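FMN Adenylyltransferase (Candida glabrata, PDB 3FWK) catalyses the transfer of an adenylyl group from ATP to FMN, the reaction that produces FAD. Local coordinates at residues A[32-37]-A[202-207]; A[167-172]-A[195-200]; A[249-254]-A[293-298]. All blocks are in the same frame, centred on the assembly; numbering follows the deposited sequence.

Contact 1: A[32-37]-A[202-207]; sequences IAQTQR and LANIWS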
# COMPACT_ATOMS: atom_id res chain seq x y z
N ILE A 32 -2.03 -16.96 -6.94
CA ILE A 32 -2.89 -16.11 -7.75
C ILE A 32 -4.36 -16.35 -7.39
O ILE A 32 -5.12 -15.41 -7.18
CB ILE A 32 -2.62 -16.25 -9.24
CG1 ILE A 32 -1.28 -15.62 -9.59
CG2 ILE A 32 -3.73 -15.62 -10.05
CD1 ILE A 32 -0.75 -16.00 -10.96
N ALA A 33 -4.79 -17.63 -7.31
CA ALA A 33 -6.18 -17.88 -6.96
C ALA A 33 -6.52 -17.35 -5.56
O ALA A 33 -7.59 -16.78 -5.37
CB ALA A 33 -6.49 -19.38 -7.05
N GLN A 34 -5.61 -17.52 -4.60
CA GLN A 34 -5.83 -16.99 -3.27
C GLN A 34 -5.98 -15.44 -3.29
O GLN A 34 -6.80 -14.88 -2.58
CB GLN A 34 -4.69 -17.40 -2.37
CG GLN A 34 -4.86 -17.04 -0.90
CD GLN A 34 -3.58 -17.28 -0.14
OE1 GLN A 34 -2.56 -16.68 -0.42
NE2 GLN A 34 -3.63 -18.21 0.83
N THR A 35 -5.17 -14.80 -4.13
CA THR A 35 -5.24 -13.35 -4.30
C THR A 35 -6.56 -12.93 -4.93
O THR A 35 -7.17 -11.94 -4.53
CB THR A 35 -4.03 -12.84 -5.12
OG1 THR A 35 -2.83 -13.32 -4.53
CG2 THR A 35 -4.02 -11.32 -5.19
N GLN A 36 -7.03 -13.69 -5.94
CA GLN A 36 -8.33 -13.42 -6.50
C GLN A 36 -9.43 -13.46 -5.44
O GLN A 36 -10.32 -12.61 -5.42
CB GLN A 36 -8.66 -14.40 -7.67
CG GLN A 36 -7.67 -14.20 -8.83
CD GLN A 36 -7.76 -15.26 -9.89
OE1 GLN A 36 -8.09 -16.40 -9.60
NE2 GLN A 36 -7.41 -14.93 -11.12
N ARG A 37 -9.40 -14.50 -4.60
CA ARG A 37 -10.35 -14.59 -3.52
C ARG A 37 -10.26 -13.39 -2.57
O ARG A 37 -11.30 -12.86 -2.13
CB ARG A 37 -10.17 -15.91 -2.75
CG ARG A 37 -10.47 -17.15 -3.64
CD ARG A 37 -10.49 -18.47 -2.80
NE ARG A 37 -9.27 -18.79 -2.07
CZ ARG A 37 -8.25 -19.50 -2.55
NH1 ARG A 37 -8.22 -19.85 -3.83
NH2 ARG A 37 -7.24 -19.82 -1.76
N LEU A 202 0.99 -11.47 2.81
CA LEU A 202 2.12 -10.85 2.14
C LEU A 202 2.23 -11.32 0.69
O LEU A 202 2.45 -10.51 -0.21
CB LEU A 202 3.40 -11.15 2.93
CG LEU A 202 4.70 -10.58 2.34
CD1 LEU A 202 4.62 -9.06 2.15
CD2 LEU A 202 5.88 -11.00 3.21
N ALA A 203 2.08 -12.63 0.42
CA ALA A 203 2.21 -13.11 -0.93
C ALA A 203 1.15 -12.51 -1.85
O ALA A 203 1.40 -12.30 -3.05
CB ALA A 203 2.11 -14.64 -0.94
N ASN A 204 -0.06 -12.31 -1.32
CA ASN A 204 -1.11 -11.69 -2.13
C ASN A 204 -0.77 -10.24 -2.51
O ASN A 204 -1.03 -9.82 -3.63
CB ASN A 204 -2.44 -11.71 -1.39
CG ASN A 204 -2.81 -13.09 -0.87
OD1 ASN A 204 -3.13 -13.21 0.30
ND2 ASN A 204 -2.76 -14.11 -1.74
N ILE A 205 -0.24 -9.50 -1.53
CA ILE A 205 0.18 -8.13 -1.76
C ILE A 205 1.21 -8.09 -2.92
O ILE A 205 1.06 -7.31 -3.85
CB ILE A 205 0.77 -7.55 -0.46
CG1 ILE A 205 -0.29 -7.41 0.65
CG2 ILE A 205 1.47 -6.19 -0.77
CD1 ILE A 205 -1.34 -6.40 0.38
N TRP A 206 2.26 -8.92 -2.85
CA TRP A 206 3.27 -8.88 -3.92
C TRP A 206 2.67 -9.28 -5.27
O TRP A 206 2.95 -8.64 -6.28
CB TRP A 206 4.48 -9.74 -3.61
CG TRP A 206 5.31 -9.44 -2.44
CD1 TRP A 206 5.72 -10.32 -1.50
CD2 TRP A 206 5.95 -8.20 -2.12
NE1 TRP A 206 6.57 -9.73 -0.61
CE2 TRP A 206 6.72 -8.42 -0.97
CE3 TRP A 206 5.95 -6.92 -2.70
CZ2 TRP A 206 7.50 -7.43 -0.38
CZ3 TRP A 206 6.74 -5.94 -2.11
CH2 TRP A 206 7.49 -6.20 -0.97
N SER A 207 1.85 -10.33 -5.29
CA SER A 207 1.31 -10.81 -6.55
C SER A 207 0.51 -9.71 -7.26
O SER A 207 0.73 -9.43 -8.45
CB SER A 207 0.41 -12.00 -6.31
OG SER A 207 -0.17 -12.43 -7.53

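Contact 2: A[167-172]-A[195-200]; sequences GIRHTD and QPLLHW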
# COMPACT_ATOMS: atom_id res chain seq x y z
N GLY A 167 -5.11 0.75 5.60
CA GLY A 167 -4.57 -0.42 4.88
C GLY A 167 -3.81 -1.46 5.70
O GLY A 167 -2.84 -2.05 5.25
N ILE A 168 -4.28 -1.74 6.88
CA ILE A 168 -3.65 -2.73 7.75
C ILE A 168 -4.09 -4.17 7.48
O ILE A 168 -5.23 -4.41 7.02
CB ILE A 168 -3.96 -2.24 9.16
CG1 ILE A 168 -3.18 -3.01 10.22
CG2 ILE A 168 -5.46 -2.19 9.39
CD1 ILE A 168 -3.15 -2.29 11.57
N ARG A 169 -3.21 -5.10 7.78
CA ARG A 169 -3.51 -6.52 7.65
C ARG A 169 -3.51 -7.16 9.03
O ARG A 169 -2.84 -6.69 9.96
CB ARG A 169 -2.48 -7.24 6.75
CG ARG A 169 -2.41 -6.60 5.38
CD ARG A 169 -1.53 -7.35 4.32
NE ARG A 169 -0.16 -7.66 4.72
CZ ARG A 169 0.23 -8.84 5.25
NH1 ARG A 169 -0.62 -9.82 5.47
NH2 ARG A 169 1.50 -9.02 5.56
N HIS A 170 -4.20 -8.29 9.16
CA HIS A 170 -4.20 -8.96 10.48
C HIS A 170 -2.82 -9.34 10.99
O HIS A 170 -2.62 -9.36 12.20
CB HIS A 170 -5.05 -10.23 10.46
CG HIS A 170 -6.52 -10.01 10.56
ND1 HIS A 170 -7.10 -9.25 11.57
CD2 HIS A 170 -7.54 -10.48 9.81
CE1 HIS A 170 -8.43 -9.25 11.40
NE2 HIS A 170 -8.72 -10.00 10.34
N THR A 171 -1.87 -9.63 10.09
CA THR A 171 -0.55 -10.02 10.52
C THR A 171 0.33 -8.85 10.96
O THR A 171 1.40 -9.07 11.50
CB THR A 171 0.21 -10.80 9.42
OG1 THR A 171 0.30 -9.94 8.29
CG2 THR A 171 -0.52 -12.09 9.03
N ASP A 172 -0.12 -7.62 10.72
CA ASP A 172 0.64 -6.46 11.16
C ASP A 172 0.54 -6.27 12.67
O ASP A 172 -0.41 -6.73 13.29
CB ASP A 172 0.08 -5.20 10.48
CG ASP A 172 0.35 -5.15 8.97
OD1 ASP A 172 1.39 -5.64 8.53
OD2 ASP A 172 -0.47 -4.54 8.26
N GLN A 195 -11.53 -1.16 7.05
CA GLN A 195 -10.29 -1.94 7.01
C GLN A 195 -10.49 -3.12 6.08
O GLN A 195 -10.76 -4.23 6.53
CB GLN A 195 -9.91 -2.39 8.42
CG GLN A 195 -9.51 -1.17 9.25
CD GLN A 195 -9.38 -1.33 10.75
OE1 GLN A 195 -8.48 -0.71 11.33
NE2 GLN A 195 -10.26 -2.10 11.39
N PRO A 196 -10.42 -2.89 4.77
CA PRO A 196 -10.82 -3.90 3.79
C PRO A 196 -9.70 -4.83 3.32
O PRO A 196 -9.93 -5.61 2.38
CB PRO A 196 -11.34 -3.04 2.60
CG PRO A 196 -11.31 -1.59 3.09
CD PRO A 196 -10.21 -1.59 4.10
N LEU A 197 -8.51 -4.71 3.91
CA LEU A 197 -7.32 -5.45 3.51
C LEU A 197 -6.92 -6.47 4.56
O LEU A 197 -5.87 -7.13 4.45
CB LEU A 197 -6.15 -4.48 3.26
CG LEU A 197 -5.15 -4.95 2.21
CD1 LEU A 197 -5.74 -4.91 0.79
CD2 LEU A 197 -3.86 -4.15 2.31
N LEU A 198 -7.74 -6.68 5.61
CA LEU A 198 -7.26 -7.42 6.79
C LEU A 198 -6.86 -8.85 6.47
O LEU A 198 -5.91 -9.37 7.04
CB LEU A 198 -8.35 -7.46 7.87
CG LEU A 198 -8.63 -6.11 8.52
CD1 LEU A 198 -9.91 -6.19 9.37
CD2 LEU A 198 -7.45 -5.71 9.41
N HIS A 199 -7.61 -9.48 5.55
CA HIS A 199 -7.43 -10.89 5.19
C HIS A 199 -6.32 -11.13 4.15
O HIS A 199 -6.08 -12.28 3.80
CB HIS A 199 -8.74 -11.44 4.64
CG HIS A 199 -9.26 -10.62 3.51
ND1 HIS A 199 -9.84 -9.39 3.72
CD2 HIS A 199 -9.19 -10.79 2.18
CE1 HIS A 199 -10.12 -8.85 2.54
NE2 HIS A 199 -9.73 -9.69 1.58
N TRP A 200 -5.70 -10.08 3.62
CA TRP A 200 -4.62 -10.26 2.66
C TRP A 200 -3.38 -10.77 3.36
O TRP A 200 -3.09 -10.35 4.48
CB TRP A 200 -4.31 -8.92 1.95
CG TRP A 200 -5.30 -8.56 0.91
CD1 TRP A 200 -6.65 -8.36 1.08
CD2 TRP A 200 -5.04 -8.44 -0.47
NE1 TRP A 200 -7.25 -8.10 -0.13
CE2 TRP A 200 -6.27 -8.15 -1.10
CE3 TRP A 200 -3.88 -8.53 -1.25
CZ2 TRP A 200 -6.39 -7.98 -2.48
CZ3 TRP A 200 -4.00 -8.36 -2.65
CH2 TRP A 200 -5.25 -8.07 -3.24
O HOH W 1 -7.46 -3.05 6.01

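Contact 3: A[249-254]-A[293-298]; sequences KLNFEW and YLVDDK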
# COMPACT_ATOMS: atom_id res chain seq x y z
N LYS A 249 13.80 -18.78 -4.56
CA LYS A 249 13.03 -18.92 -5.78
C LYS A 249 11.93 -17.88 -5.80
O LYS A 249 11.43 -17.43 -4.77
CB LYS A 249 12.46 -20.33 -5.93
CG LYS A 249 13.54 -21.42 -6.04
CD LYS A 249 12.94 -22.81 -6.23
CE LYS A 249 13.72 -23.86 -5.45
NZ LYS A 249 13.46 -23.73 -3.99
N LEU A 250 11.57 -17.49 -6.99
CA LEU A 250 10.60 -16.43 -7.19
C LEU A 250 9.21 -17.03 -7.38
O LEU A 250 9.01 -17.86 -8.26
CB LEU A 250 11.00 -15.63 -8.42
CG LEU A 250 10.05 -14.50 -8.86
CD1 LEU A 250 9.79 -13.46 -7.77
CD2 LEU A 250 10.60 -13.79 -10.09
N ASN A 251 8.25 -16.58 -6.58
CA ASN A 251 6.86 -17.03 -6.67
C ASN A 251 6.00 -16.23 -7.64
O ASN A 251 4.85 -16.61 -7.87
CB ASN A 251 6.18 -17.06 -5.31
CG ASN A 251 6.64 -18.22 -4.48
OD1 ASN A 251 6.27 -19.37 -4.78
ND2 ASN A 251 7.44 -17.98 -3.44
N PHE A 252 6.54 -15.14 -8.22
CA PHE A 252 5.74 -14.19 -8.96
C PHE A 252 6.22 -14.01 -10.39
O PHE A 252 6.01 -12.96 -11.00
CB PHE A 252 5.70 -12.84 -8.22
CG PHE A 252 5.29 -13.00 -6.78
CD1 PHE A 252 4.01 -13.45 -6.48
CD2 PHE A 252 6.22 -12.85 -5.73
CE1 PHE A 252 3.62 -13.66 -5.15
CE2 PHE A 252 5.83 -13.08 -4.40
CZ PHE A 252 4.54 -13.47 -4.12
N GLU A 253 6.83 -15.05 -10.94
CA GLU A 253 7.33 -14.97 -12.29
C GLU A 253 6.25 -14.65 -13.31
O GLU A 253 6.44 -13.80 -14.19
CB GLU A 253 8.08 -16.27 -12.67
CG GLU A 253 9.48 -16.35 -12.09
CD GLU A 253 10.14 -17.73 -12.16
OE1 GLU A 253 9.48 -18.71 -12.60
OE2 GLU A 253 11.31 -17.84 -11.74
N TRP A 254 5.10 -15.32 -13.20
CA TRP A 254 4.05 -15.10 -14.19
C TRP A 254 3.56 -13.67 -14.14
O TRP A 254 3.39 -13.02 -15.18
CB TRP A 254 2.90 -16.10 -14.01
CG TRP A 254 2.00 -16.06 -15.19
CD1 TRP A 254 2.09 -16.86 -16.33
CD2 TRP A 254 0.91 -15.17 -15.40
NE1 TRP A 254 1.09 -16.51 -17.20
CE2 TRP A 254 0.37 -15.47 -16.68
CE3 TRP A 254 0.35 -14.12 -14.64
CZ2 TRP A 254 -0.70 -14.76 -17.21
CZ3 TRP A 254 -0.70 -13.42 -15.16
CH2 TRP A 254 -1.23 -13.73 -16.44
N TYR A 293 10.78 -11.55 -2.93
CA TYR A 293 11.29 -12.89 -2.65
C TYR A 293 10.93 -13.37 -1.24
O TYR A 293 11.20 -14.53 -0.92
CB TYR A 293 12.78 -12.99 -2.91
CG TYR A 293 13.13 -13.11 -4.37
CD1 TYR A 293 13.07 -12.01 -5.22
CD2 TYR A 293 13.48 -14.35 -4.92
CE1 TYR A 293 13.38 -12.12 -6.59
CE2 TYR A 293 13.79 -14.46 -6.28
CZ TYR A 293 13.77 -13.35 -7.10
OH TYR A 293 14.08 -13.47 -8.44
N LEU A 294 10.34 -12.50 -0.41
CA LEU A 294 9.83 -12.92 0.89
C LEU A 294 8.32 -13.14 0.85
O LEU A 294 7.58 -12.22 0.48
CB LEU A 294 10.13 -11.84 1.95
CG LEU A 294 9.83 -12.34 3.38
CD1 LEU A 294 11.01 -13.19 3.89
CD2 LEU A 294 9.54 -11.20 4.36
N VAL A 295 7.86 -14.33 1.26
CA VAL A 295 6.44 -14.58 1.31
C VAL A 295 5.98 -15.04 2.70
O VAL A 295 4.79 -15.27 2.90
CB VAL A 295 5.95 -15.59 0.23
CG1 VAL A 295 6.13 -14.96 -1.17
CG2 VAL A 295 6.73 -16.91 0.36
N ASP A 296 6.89 -15.11 3.67
CA ASP A 296 6.50 -15.47 5.04
C ASP A 296 6.16 -14.23 5.85
O ASP A 296 7.04 -13.45 6.22
CB ASP A 296 7.66 -16.26 5.67
CG ASP A 296 7.34 -16.78 7.06
OD1 ASP A 296 6.32 -16.37 7.68
OD2 ASP A 296 8.16 -17.61 7.54
N ASP A 297 4.87 -14.07 6.17
CA ASP A 297 4.39 -12.93 6.91
C ASP A 297 5.12 -12.74 8.22
O ASP A 297 5.26 -11.60 8.66
CB ASP A 297 2.89 -13.02 7.20
CG ASP A 297 2.06 -13.12 5.91
OD1 ASP A 297 1.39 -12.14 5.55
OD2 ASP A 297 2.11 -14.20 5.23
N LYS A 298 5.56 -13.83 8.84
CA LYS A 298 6.20 -13.72 10.16
C LYS A 298 7.53 -13.01 10.09
O LYS A 298 8.02 -12.54 11.11
CB LYS A 298 6.43 -15.10 10.78
CG LYS A 298 5.12 -15.80 11.14
CD LYS A 298 5.32 -17.18 11.75
CE LYS A 298 5.92 -18.17 10.78
NZ LYS A 298 5.20 -18.22 9.47
O HOH W 2 10.19 -16.48 -2.58

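Contact 1: A[32-37]-A[202-207]
N204 pushes its carboxamide from helix 202-212 against Q34 and T35 on helix 31-50 and spends both N-H groups there. ND2 of N204 donates to OE1 of Q34 over 2.9 Å, and ND2 of N204 donates again, also over 2.9 Å, to OG1 of T35. Both bonds are moderately bent, with each acceptor somewhat out of the N204 amide plane. The two carboxamides stand almost perpendicular, their planes 79° apart, so Q34 meets N204 crosswise rather than as a flat amide pair. Q34 gets there on an extended chain with CG anti to its backbone N.

T35 and N204 run past each other in opposite directions, which brings CG2 of T35 within 3.7 Å of the backbone O of N204. The hydroxyl of T35 gives its proton back to I31 O of its own helix, leaving OG1 as acceptor for N204. On the other helix, OD1 of N204 takes the backbone N-H of N201, just ahead of helix 202-212; with CG beside the backbone N (chi1 -52°), the amide reaches both this N-H and the neighbouring helix.

S207, one turn on, widens the patch. Its CB lies 3.9 Å from OG1 of T35, and OG of S207 is 4.0 Å from CG1 of I32, while its hydroxyl bonds with E255 and with Y21 of helix 7-23.

The axes of segments 32-37 and 202-207 cross nearly at right angles (-92°), 9.1 Å apart, so the joint is confined to a small patch, with the backbones nearest at T35 and N204. Its chemistry is mainly polar: N204, with its oxygen and both N-H groups engaged, is held against rotation, and a buried amide is satisfied by partners from both sides of the crossing.

Contact 2: A[167-172]-A[195-200]
H170 lays one face of its imidazole over L198, whose CB sits 3.8 Å from the ring centroid and 21° off the ring normal, a CH-pi contact displaced toward the NE2-CD2 rim. Alongside, the backbones join: H170 N donates to L198 O over 2.9 Å, nearly straight and on a carbonyl lone pair. ND1 of H170 is taken by G175 O, which fixes the turn of the ring.

R169 lies at about a right angle to W200. Its bent chain carries CD past CB of W200, and the guanidinium presents its edge to the backbone: NH1 of R169 donates to W200 O at 2.7 Å, with the oxygen near the guanidinium plane. The charge of R169 is also met by E300.

CD2 of L198 also touches CG2 of I168 at 4.0 Å, and a water links I168 O to L197 N.

Each segment folds into a type I turn, R169 to D172 and L197 to W200. They follow the neighbouring parallel strands 163-165 and 192-194, and so clasp the loops that leave the C-terminal ends of these two strands, in this Rossmann-like fold.

Contact 3: A[249-254]-A[293-298]
L250 lies across one face of the Y293 ring, its CD1 4.2 Å from the ring centroid, in a CH-pi contact. This is a loop-to-loop joint at the surface of the protein, between the approach to helix 253-257, whose N-cap position is held by F252, and the C-terminal part of the chain after helix 275-282. L250 and Y293 meet at about a right angle. With CG anti to its backbone N (chi1 177°), the leucine sends CD1 over the ring, while CB of L250 stays 3.7 Å from CE2 of Y293. CD2 heads for the phenolic end, 3.9 Å from OH of Y293.

A second apolar touch follows two residues further along each segment. CG1 of V295 reaches the far end of the phenyl ring of F252, 3.7 Å from CZ, as the two side chains slide past each other in opposite directions. CB of N251 itself sits over the centre of one face of the same ring, and its ND2 comes to about 4.0 Å from CG1 of V295. F252 also leans on S207 and L210 of helix 202-212, and on I31.

Between the two apolar touches the backbones are joined through water: one molecule donates to K249 O and to Y293 O, and receives a weak bond from ND2 of N251. Both carbonyl oxygens are thereby satisfied without meeting each other.

Beyond V295 the chain is braced by an Asx turn. OD1 of D296 accepts the backbone N-H of K298 at 2.9 Å, and NZ of K298 closes a salt bridge from the opposite face of the carboxylate, 2.8 Å from the same OD1.

In the fold
From the N terminus, helix 31-50 enters contact 1 first, and the chain then lays down every strand of the central sheet before helix 202-212 closes that long loop. Contact 2 is nested inside it, closing a short excursion through strands 181-183 and 192-194 immediately before helix 202-212. Contact 3 comes later, in series with both, joining the start of helix 253-257 to the C-terminal region. Helix 202-212 is the common neighbour: L202 N bonds to D297 and W206 NE1 to L294 O, while I205 packs on R169, L197 and W200. A salt bridge from R169 to D297 links contact 2 directly to the C-terminal segment 293-298.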